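Local structure of putative acetyltransferase (Streptococcus mutans, 4E2A) at residues 54-59 against 74-79; 95-100 against 151-156; 129-134 against 145-150. The protein probably acts as an acyltransferase of the GNAT family, moving an acetyl or similar group from an acyl-coenzyme A donor to an acceptor substrate. All coordinates share one frame; numbering follows the deposited sequence.

Contact 1: 54-59 against 74-79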
loop_
_atom_site.group_PDB
_atom_site.type_symbol
_atom_site.label_atom_id
_atom_site.label_comp_id
_atom_site.label_asym_id
_atom_site.label_seq_id
_atom_site.Cartn_x
_atom_site.Cartn_y
_atom_site.Cartn_z
ATOM N N ILE B 54 -15.172 -6.769 17.723
ATOM C CA ILE B 54 -14.009 -6.272 18.416
ATOM C C ILE B 54 -13.043 -5.627 17.419
ATOM O O ILE B 54 -12.467 -4.585 17.708
ATOM C CB ILE B 54 -13.312 -7.359 19.260
ATOM C CG1 ILE B 54 -12.192 -6.737 20.085
ATOM C CG2 ILE B 54 -12.718 -8.435 18.383
ATOM C CD1 ILE B 54 -11.734 -7.619 21.255
ATOM N N ALA B 55 -12.885 -6.233 16.243
ATOM C CA ALA B 55 -12.061 -5.634 15.200
ATOM C C ALA B 55 -12.558 -4.218 14.858
ATOM O O ALA B 55 -11.763 -3.276 14.773
ATOM C CB ALA B 55 -12.033 -6.514 13.970
ATOM N N ILE B 56 -13.869 -4.044 14.713
ATOM C CA ILE B 56 -14.378 -2.709 14.395
ATOM C C ILE B 56 -14.189 -1.755 15.582
ATOM O O ILE B 56 -13.729 -0.611 15.434
ATOM C CB ILE B 56 -15.842 -2.746 13.930
ATOM C CG1 ILE B 56 -15.922 -3.385 12.540
ATOM C CG2 ILE B 56 -16.438 -1.349 13.921
ATOM C CD1 ILE B 56 -17.345 -3.672 12.064
ATOM N N GLN B 57 -14.520 -2.229 16.768
ATOM C CA GLN B 57 -14.437 -1.342 17.908
ATOM C C GLN B 57 -13.009 -0.852 18.176
ATOM O O GLN B 57 -12.810 0.334 18.452
ATOM C CB GLN B 57 -15.055 -1.953 19.156
ATOM C CG GLN B 57 -15.279 -0.873 20.209
ATOM C CD GLN B 57 -15.832 -1.419 21.500
ATOM O OE1 GLN B 57 -15.562 -0.876 22.578
ATOM N NE2 GLN B 57 -16.615 -2.496 21.408
ATOM N N THR B 58 -12.024 -1.747 18.082
ATOM C CA THR B 58 -10.631 -1.355 18.288
ATOM C C THR B 58 -10.135 -0.398 17.202
ATOM O O THR B 58 -9.324 0.482 17.475
ATOM C CB THR B 58 -9.677 -2.574 18.439
ATOM O OG1 THR B 58 -9.792 -3.463 17.308
ATOM C CG2 THR B 58 -10.022 -3.350 19.711
ATOM N N PHE B 59 -10.631 -0.566 15.973
ATOM C CA PHE B 59 -10.175 0.289 14.886
ATOM C C PHE B 59 -10.718 1.711 15.114
ATOM O O PHE B 59 -10.005 2.708 14.969
ATOM C CB PHE B 59 -10.599 -0.258 13.512
ATOM C CG PHE B 59 -9.828 0.365 12.353
ATOM C CD1 PHE B 59 -10.282 1.527 11.745
ATOM C CD2 PHE B 59 -8.655 -0.217 11.882
ATOM C CE1 PHE B 59 -9.587 2.103 10.683
ATOM C CE2 PHE B 59 -7.947 0.353 10.818
ATOM C CZ PHE B 59 -8.420 1.512 10.216
ATOM N N ASN B 74 -15.194 3.281 5.315
ATOM C CA ASN B 74 -14.535 2.761 4.120
ATOM C C ASN B 74 -13.640 1.570 4.440
ATOM O O ASN B 74 -13.603 0.593 3.695
ATOM C CB ASN B 74 -13.681 3.842 3.437
ATOM C CG ASN B 74 -14.517 4.854 2.675
ATOM O OD1 ASN B 74 -15.589 4.535 2.179
ATOM N ND2 ASN B 74 -14.026 6.084 2.588
ATOM N N PHE B 75 -12.898 1.658 5.539
ATOM C CA PHE B 75 -12.015 0.556 5.918
ATOM C C PHE B 75 -12.813 -0.650 6.394
ATOM O O PHE B 75 -12.547 -1.780 5.955
ATOM C CB PHE B 75 -10.990 0.982 6.983
ATOM C CG PHE B 75 -9.959 -0.081 7.302
ATOM C CD1 PHE B 75 -8.782 -0.171 6.569
ATOM C CD2 PHE B 75 -10.164 -0.978 8.336
ATOM C CE1 PHE B 75 -7.831 -1.151 6.856
ATOM C CE2 PHE B 75 -9.226 -1.959 8.626
ATOM C CZ PHE B 75 -8.057 -2.045 7.887
ATOM N N PHE B 76 -13.786 -0.429 7.279
ATOM C CA PHE B 76 -14.664 -1.527 7.722
ATOM C C PHE B 76 -15.308 -2.248 6.546
ATOM O O PHE B 76 -15.362 -3.486 6.506
ATOM C CB PHE B 76 -15.799 -1.031 8.611
ATOM C CG PHE B 76 -15.348 -0.264 9.813
ATOM C CD1 PHE B 76 -14.188 -0.605 10.478
ATOM C CD2 PHE B 76 -16.099 0.808 10.273
ATOM C CE1 PHE B 76 -13.778 0.120 11.581
ATOM C CE2 PHE B 76 -15.702 1.538 11.359
ATOM C CZ PHE B 76 -14.542 1.196 12.024
ATOM N N ASP B 77 -15.817 -1.461 5.599
ATOM C CA ASP B 77 -16.561 -1.997 4.460
ATOM C C ASP B 77 -15.674 -2.888 3.601
ATOM O O ASP B 77 -16.179 -3.711 2.837
ATOM C CB ASP B 77 -17.161 -0.875 3.588
ATOM C CG ASP B 77 -18.388 -0.224 4.205
ATOM O OD1 ASP B 77 -18.947 -0.754 5.195
ATOM O OD2 ASP B 77 -18.808 0.837 3.684
ATOM N N GLU B 78 -14.356 -2.724 3.720
ATOM C CA GLU B 78 -13.425 -3.482 2.896
ATOM C C GLU B 78 -12.741 -4.615 3.663
ATOM O O GLU B 78 -12.595 -5.726 3.155
ATOM C CB GLU B 78 -12.346 -2.564 2.284
ATOM C CG GLU B 78 -11.347 -3.306 1.375
ATOM C CD GLU B 78 -10.193 -2.424 0.856
ATOM O OE1 GLU B 78 -10.054 -1.263 1.310
ATOM O OE2 GLU B 78 -9.420 -2.896 -0.019
ATOM N N ALA B 79 -12.303 -4.323 4.878
ATOM C CA ALA B 79 -11.475 -5.271 5.641
ATOM C C ALA B 79 -12.228 -6.108 6.675
ATOM O O ALA B 79 -11.774 -7.177 7.057
ATOM C CB ALA B 79 -10.311 -4.537 6.324
#
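Phe59 and Phe75 lie nearly flat on one another, their planes 6° apart and their ring centroids 4.2 Å apart in an offset stack. The overlap is closest at one corner, where Phe59 CE2 comes to 3.4 Å from Phe75 CE2. Both rings get there by the same route: in each residue CG is anti to the backbone N, which sends the ring out from its helix into the gap. The opposite face of the Phe75 ring rests on CB of Ala79, one turn on in its own helix, so the ring is sandwiched. Val196 and Phe191 of the second subunit pack against Phe59 and Phe75 respectively, making this the tight, buried half of the contact. The two helices, 48-63 and 69-79, are the first two of the helices between the first and second strands, where a GNAT fold has its α1 and α2; here they run nearly antiparallel, at 153°, with local axes 11.0 Å apart, and large aromatic side chains bridge that wide spacing. Phe76 completes the cluster obliquely: Phe59 CB lies at its edge, near the ring plane, 3.7 Å from Phe76 CE1. On the looser side, toward solvent, the contact thins to a single aliphatic residue. Ile56, partly exposed, lays its CG2 methyl over one face of Phe76 in a CH-pi contact, 3.8 Å from the ring centroid and 15° off the normal. Its CG1 branch reaches the same ring less closely, 3.9 Å from Phe76 CD1.

Contact 2: 95-100 against 151-156; sequences ETYFIL and LERAQI
Glu95 and Tyr97 stand two residues apart on one strand and present their polar ends together to Arg153. The tyrosine hydroxyl donates from OH to Glu95 OE1 at 2.6 Å. It meets that oxygen well above the carboxylate plane, 53° out of it. Arg153 arrives from the helix across both side chains, at about a right angle to each. Bends at chi2 and chi3 curl its chain back, and the guanidinium ends up with one face over the hydroxyl, the ring and guanidinium planes 56° apart. Arg153 NE is thus 3.3 Å from Tyr97 OH, but the angle is too poor for a hydrogen bond. The carboxylate is turned 40° from the guanidinium plane, and Arg153 NH2 lies 3.6 Å from Glu95 OE1: a salt bridge, though a long one without a directed bond. The arginine therefore probably acts on the carboxylate mainly through its charge, while the tyrosine supplies the directed bond. Glu95 OE2 has a weak, long ion pair with Lys42 as well. The contact links the sheet to the C-terminal half of helix 142-157. Strand 94-101 lies between strands 38-42 and 104-113, with Glu95 and Tyr97 bonded through their backbones to Val111 and Leu109 of the latter, and the Tyr97 ring meets Phe149 of helix 142-157 edge-to-face.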
loop_
_atom_site.group_PDB
_atom_site.type_symbol
_atom_site.label_atom_id
_atom_site.label_comp_id
_atom_site.label_asym_id
_atom_site.label_seq_id
_atom_site.Cartn_x
_atom_site.Cartn_y
_atom_site.Cartn_z
ATOM N N GLU B 95 -3.299 -17.507 11.554
ATOM C CA GLU B 95 -4.146 -17.747 12.710
ATOM C C GLU B 95 -4.617 -16.462 13.345
ATOM O O GLU B 95 -3.894 -15.465 13.366
ATOM C CB GLU B 95 -3.476 -18.670 13.714
ATOM C CG GLU B 95 -3.452 -20.126 13.235
ATOM C CD GLU B 95 -2.464 -20.985 13.996
ATOM O OE1 GLU B 95 -1.683 -20.413 14.781
ATOM O OE2 GLU B 95 -2.472 -22.224 13.807
ATOM N N THR B 96 -5.860 -16.476 13.812
ATOM C CA THR B 96 -6.362 -15.358 14.595
ATOM C C THR B 96 -6.713 -15.815 16.018
ATOM O O THR B 96 -7.427 -16.817 16.206
ATOM C CB THR B 96 -7.589 -14.703 13.932
ATOM O OG1 THR B 96 -7.250 -14.266 12.612
ATOM C CG2 THR B 96 -8.072 -13.496 14.739
ATOM N N TYR B 97 -6.239 -15.049 16.999
ATOM C CA TYR B 97 -6.442 -15.364 18.418
ATOM C C TYR B 97 -7.214 -14.261 19.143
ATOM O O TYR B 97 -7.089 -13.079 18.804
ATOM C CB TYR B 97 -5.094 -15.546 19.131
ATOM C CG TYR B 97 -4.271 -16.710 18.625
ATOM C CD1 TYR B 97 -4.382 -17.963 19.208
ATOM C CD2 TYR B 97 -3.381 -16.549 17.560
ATOM C CE1 TYR B 97 -3.655 -19.020 18.756
ATOM C CE2 TYR B 97 -2.639 -17.619 17.086
ATOM C CZ TYR B 97 -2.784 -18.853 17.699
ATOM O OH TYR B 97 -2.071 -19.937 17.271
ATOM N N PHE B 98 -8.004 -14.661 20.146
ATOM C CA PHE B 98 -8.532 -13.744 21.145
ATOM C C PHE B 98 -7.651 -13.842 22.382
ATOM O O PHE B 98 -7.116 -14.918 22.707
ATOM C CB PHE B 98 -9.953 -14.129 21.597
ATOM C CG PHE B 98 -11.059 -13.739 20.638
ATOM C CD1 PHE B 98 -10.993 -12.583 19.897
ATOM C CD2 PHE B 98 -12.175 -14.546 20.497
ATOM C CE1 PHE B 98 -12.026 -12.229 19.022
ATOM C CE2 PHE B 98 -13.205 -14.213 19.614
ATOM C CZ PHE B 98 -13.126 -13.048 18.879
ATOM N N ILE B 99 -7.498 -12.723 23.078
ATOM C CA ILE B 99 -7.095 -12.793 24.471
ATOM C C ILE B 99 -8.322 -12.426 25.277
ATOM O O ILE B 99 -9.012 -11.441 24.981
ATOM C CB ILE B 99 -5.887 -11.910 24.836
ATOM C CG1 ILE B 99 -5.516 -12.113 26.312
ATOM C CG2 ILE B 99 -6.165 -10.449 24.555
ATOM C CD1 ILE B 99 -4.137 -11.579 26.673
ATOM N N LEU B 100 -8.602 -13.223 26.269
ATOM C CA LEU B 100 -9.825 -13.130 27.020
ATOM C C LEU B 100 -9.582 -12.835 28.483
ATOM O O LEU B 100 -8.649 -13.297 29.064
ATOM C CB LEU B 100 -10.629 -14.406 26.890
ATOM C CG LEU B 100 -11.171 -14.747 25.531
ATOM C CD1 LEU B 100 -10.546 -15.935 24.909
ATOM C CD2 LEU B 100 -12.610 -14.876 25.627
ATOM N N LEU B 151 5.326 -14.276 19.777
ATOM C CA LEU B 151 6.742 -14.675 19.634
ATOM C C LEU B 151 6.976 -16.156 19.935
ATOM O O LEU B 151 7.810 -16.814 19.292
ATOM C CB LEU B 151 7.640 -13.840 20.552
ATOM C CG LEU B 151 7.612 -12.335 20.308
ATOM C CD1 LEU B 151 8.515 -11.626 21.302
ATOM C CD2 LEU B 151 8.014 -12.019 18.857
ATOM N N GLU B 152 6.263 -16.683 20.926
ATOM C CA GLU B 152 6.373 -18.110 21.232
ATOM C C GLU B 152 5.752 -18.989 20.129
ATOM O O GLU B 152 6.320 -20.016 19.753
ATOM C CB GLU B 152 5.789 -18.426 22.609
ATOM C CG GLU B 152 5.937 -19.885 23.002
ATOM C CD GLU B 152 7.383 -20.386 22.956
ATOM O OE1 GLU B 152 8.323 -19.566 23.084
ATOM O OE2 GLU B 152 7.575 -21.615 22.798
ATOM N N ARG B 153 4.610 -18.575 19.579
ATOM C CA ARG B 153 4.065 -19.273 18.415
ATOM C C ARG B 153 5.079 -19.317 17.276
ATOM O O ARG B 153 5.254 -20.341 16.603
ATOM C CB ARG B 153 2.752 -18.630 17.935
ATOM C CG ARG B 153 1.565 -18.910 18.833
ATOM C CD ARG B 153 1.307 -20.407 18.969
ATOM N NE ARG B 153 0.964 -21.042 17.693
ATOM C CZ ARG B 153 0.718 -22.347 17.558
ATOM N NH1 ARG B 153 0.792 -23.156 18.614
ATOM N NH2 ARG B 153 0.406 -22.851 16.367
ATOM N N ALA B 154 5.753 -18.198 17.061
ATOM C CA ALA B 154 6.768 -18.102 16.008
ATOM C C ALA B 154 7.892 -19.097 16.260
ATOM O O ALA B 154 8.363 -19.766 15.336
ATOM C CB ALA B 154 7.332 -16.682 15.925
ATOM N N GLN B 155 8.330 -19.172 17.512
ATOM C CA GLN B 155 9.392 -20.086 17.905
ATOM C C GLN B 155 8.977 -21.530 17.618
ATOM O O GLN B 155 9.723 -22.302 17.019
ATOM C CB GLN B 155 9.698 -19.904 19.386
ATOM C CG GLN B 155 11.123 -20.259 19.776
ATOM C CD GLN B 155 12.166 -19.311 19.179
ATOM O OE1 GLN B 155 12.142 -18.098 19.423
ATOM N NE2 GLN B 155 13.087 -19.865 18.397
ATOM N N ILE B 156 7.764 -21.877 18.025
ATOM C CA ILE B 156 7.226 -23.220 17.829
ATOM C C ILE B 156 7.011 -23.580 16.340
ATOM O O ILE B 156 6.945 -24.754 15.975
ATOM C CB ILE B 156 5.916 -23.372 18.629
ATOM C CG1 ILE B 156 6.241 -23.468 20.123
ATOM C CG2 ILE B 156 5.109 -24.585 18.171
ATOM C CD1 ILE B 156 5.035 -23.306 21.026
#

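Contact 3: 129-134 against 145-150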
loop_
_atom_site.group_PDB
_atom_site.type_symbol
_atom_site.label_atom_id
_atom_site.label_comp_id
_atom_site.label_asym_id
_atom_site.label_seq_id
_atom_site.Cartn_x
_atom_site.Cartn_y
_atom_site.Cartn_z
ATOM N N GLN B 129 0.858 -9.563 12.117
ATOM C CA GLN B 129 0.155 -8.592 11.266
ATOM C C GLN B 129 -0.721 -7.616 12.055
ATOM O O GLN B 129 -0.687 -6.406 11.803
ATOM C CB GLN B 129 -0.707 -9.312 10.204
ATOM C CG GLN B 129 -1.400 -8.353 9.201
ATOM C CD GLN B 129 -2.594 -8.981 8.470
ATOM O OE1 GLN B 129 -2.712 -10.204 8.366
ATOM N NE2 GLN B 129 -3.484 -8.132 7.955
ATOM N N ARG B 130 -1.521 -8.148 12.978
ATOM C CA ARG B 130 -2.466 -7.355 13.758
ATOM C C ARG B 130 -2.405 -7.648 15.254
ATOM O O ARG B 130 -2.398 -8.809 15.670
ATOM C CB ARG B 130 -3.918 -7.636 13.313
ATOM C CG ARG B 130 -4.333 -7.039 11.987
ATOM C CD ARG B 130 -5.793 -7.417 11.640
ATOM N NE ARG B 130 -6.065 -7.006 10.277
ATOM C CZ ARG B 130 -6.894 -7.628 9.449
ATOM N NH1 ARG B 130 -7.558 -8.713 9.850
ATOM N NH2 ARG B 130 -7.060 -7.152 8.214
ATOM N N LEU B 131 -2.412 -6.595 16.068
ATOM C CA LEU B 131 -2.558 -6.782 17.510
ATOM C C LEU B 131 -3.240 -5.550 18.121
ATOM O O LEU B 131 -2.655 -4.467 18.137
ATOM C CB LEU B 131 -1.180 -7.063 18.171
ATOM C CG LEU B 131 -1.159 -7.689 19.594
ATOM C CD1 LEU B 131 0.245 -8.110 20.061
ATOM C CD2 LEU B 131 -1.769 -6.739 20.623
ATOM N N TYR B 132 -4.477 -5.737 18.600
ATOM C CA TYR B 132 -5.283 -4.696 19.206
ATOM C C TYR B 132 -5.803 -5.112 20.575
ATOM O O TYR B 132 -6.214 -6.258 20.775
ATOM C CB TYR B 132 -6.509 -4.380 18.325
ATOM C CG TYR B 132 -6.215 -3.657 17.026
ATOM C CD1 TYR B 132 -6.250 -2.266 16.949
ATOM C CD2 TYR B 132 -5.916 -4.373 15.871
ATOM C CE1 TYR B 132 -6.002 -1.622 15.758
ATOM C CE2 TYR B 132 -5.666 -3.738 14.688
ATOM C CZ TYR B 132 -5.709 -2.366 14.632
ATOM O OH TYR B 132 -5.461 -1.732 13.440
ATOM N N ILE B 133 -5.806 -4.171 21.512
ATOM C CA ILE B 133 -6.442 -4.388 22.810
ATOM C C ILE B 133 -7.532 -3.334 22.959
ATOM O O ILE B 133 -7.270 -2.139 22.752
ATOM C CB ILE B 133 -5.434 -4.250 23.991
ATOM C CG1 ILE B 133 -4.258 -5.232 23.850
ATOM C CG2 ILE B 133 -6.157 -4.406 25.353
ATOM C CD1 ILE B 133 -4.626 -6.724 23.984
ATOM N N LEU B 134 -8.748 -3.775 23.273
ATOM C CA LEU B 134 -9.835 -2.853 23.658
ATOM C C LEU B 134 -9.415 -1.838 24.741
ATOM O O LEU B 134 -8.816 -2.202 25.770
ATOM C CB LEU B 134 -11.055 -3.636 24.159
ATOM C CG LEU B 134 -12.048 -4.219 23.149
ATOM C CD1 LEU B 134 -13.056 -5.079 23.878
ATOM C CD2 LEU B 134 -12.759 -3.125 22.332
ATOM N N GLN B 145 1.396 -9.492 26.966
ATOM C CA GLN B 145 1.168 -10.928 27.055
ATOM C C GLN B 145 0.810 -11.522 25.689
ATOM O O GLN B 145 1.274 -12.594 25.336
ATOM C CB GLN B 145 0.055 -11.233 28.056
ATOM C CG GLN B 145 -0.035 -12.688 28.453
ATOM C CD GLN B 145 -1.014 -12.911 29.587
ATOM O OE1 GLN B 145 -1.381 -11.969 30.301
ATOM N NE2 GLN B 145 -1.457 -14.157 29.753
ATOM N N LEU B 146 -0.015 -10.821 24.920
ATOM C CA LEU B 146 -0.393 -11.317 23.595
ATOM C C LEU B 146 0.800 -11.249 22.607
ATOM O O LEU B 146 0.977 -12.150 21.806
ATOM C CB LEU B 146 -1.623 -10.581 23.068
ATOM C CG LEU B 146 -2.341 -11.088 21.810
ATOM C CD1 LEU B 146 -2.598 -12.588 21.811
ATOM C CD2 LEU B 146 -3.675 -10.315 21.618
ATOM N N PHE B 147 1.621 -10.201 22.689
ATOM C CA PHE B 147 2.810 -10.101 21.846
ATOM C C PHE B 147 3.810 -11.203 22.178
ATOM O O PHE B 147 4.368 -11.830 21.278
ATOM C CB PHE B 147 3.466 -8.721 21.934
ATOM C CG PHE B 147 4.588 -8.503 20.926
ATOM C CD1 PHE B 147 4.309 -8.286 19.579
ATOM C CD2 PHE B 147 5.911 -8.496 21.333
ATOM C CE1 PHE B 147 5.335 -8.077 18.654
ATOM C CE2 PHE B 147 6.951 -8.279 20.418
ATOM C CZ PHE B 147 6.664 -8.063 19.077
ATOM N N GLU B 148 4.008 -11.462 23.468
ATOM C CA GLU B 148 4.879 -12.545 23.891
ATOM C C GLU B 148 4.361 -13.929 23.471
ATOM O O GLU B 148 5.149 -14.820 23.131
ATOM C CB GLU B 148 5.148 -12.451 25.405
ATOM C CG GLU B 148 5.754 -11.100 25.772
ATOM C CD GLU B 148 6.549 -11.101 27.072
ATOM O OE1 GLU B 148 6.398 -12.060 27.848
ATOM O OE2 GLU B 148 7.332 -10.144 27.290
ATOM N N PHE B 149 3.040 -14.104 23.480
ATOM C CA PHE B 149 2.431 -15.321 22.953
ATOM C C PHE B 149 2.722 -15.452 21.451
ATOM O O PHE B 149 3.008 -16.552 20.955
ATOM C CB PHE B 149 0.915 -15.329 23.230
ATOM C CG PHE B 149 0.174 -16.485 22.603
ATOM C CD1 PHE B 149 -0.022 -17.677 23.311
ATOM C CD2 PHE B 149 -0.356 -16.379 21.311
ATOM C CE1 PHE B 149 -0.708 -18.757 22.736
ATOM C CE2 PHE B 149 -1.055 -17.440 20.732
ATOM C CZ PHE B 149 -1.230 -18.641 21.448
ATOM N N ALA B 150 2.625 -14.338 20.725
ATOM C CA ALA B 150 2.931 -14.348 19.289
ATOM C C ALA B 150 4.365 -14.791 19.006
ATOM O O ALA B 150 4.585 -15.590 18.090
ATOM C CB ALA B 150 2.668 -12.977 18.646
#
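The beta-alpha-beta unit at the heart of a GNAT fold is joined here, where Leu131 of its first strand packs against Leu146 and Phe147 of its helix. Strand 129-133 and helix 145-150 run nearly antiparallel, at 155°, with axes 9.7 Å apart. Leu131 does most of the work. With CG anti to its backbone N (chi1 -163°), it pushes a methyl right up to the helix backbone: CD1 stops 3.6 Å from Phe147 N. The same methyl is 3.8 Å from Phe147 CB and sits at the edge of that ring, near its plane. Leu146 lies alongside, the two leucines sliding past each other in opposite directions, so that Leu131 CG and Leu146 CD2 are 4.2 Å apart. That one CD2 methyl also meets Ile133, two residues along the strand, at a looser 4.4 Å from Ile133 CD1. No hydrogen bond crosses between the two segments; the side chains meet through apolar contacts. The turn joining strand to helix is the glycine-rich loop that in GNAT relatives holds the pyrophosphate of acetyl-coenzyme A, and Gln138 within it bonds back to Ile133 O. At the other end of the segment, Gln129 and Arg130 form a classic beta bulge opposite Lys110. Around the contact, Leu146 continues onto Leu109 and Ile40 of strands 104-113 and 38-42, while Phe147 meets Tyr180 edge-to-face beyond helix 171-179.

Along the chain contact 1 comes first, complete before contact 2 opens; contact 3 then falls entirely between the two segments of contact 2. Contacts 2 and 3 share helix 142-157 and one face of the central sheet, with centres about 8 Å apart, and they meet where Tyr97 touches Phe149 and Ile99 touches Leu146. Contact 1 belongs to the helices on the other face, its centre about 21 Å from that of contact 2 and 17 Å from that of contact 3. Side chains such as Phe98 and Tyr132 reach Ile54 and Thr58 there. The sheet is thus clamped between two helical layers, with the second subunit beside contact 1.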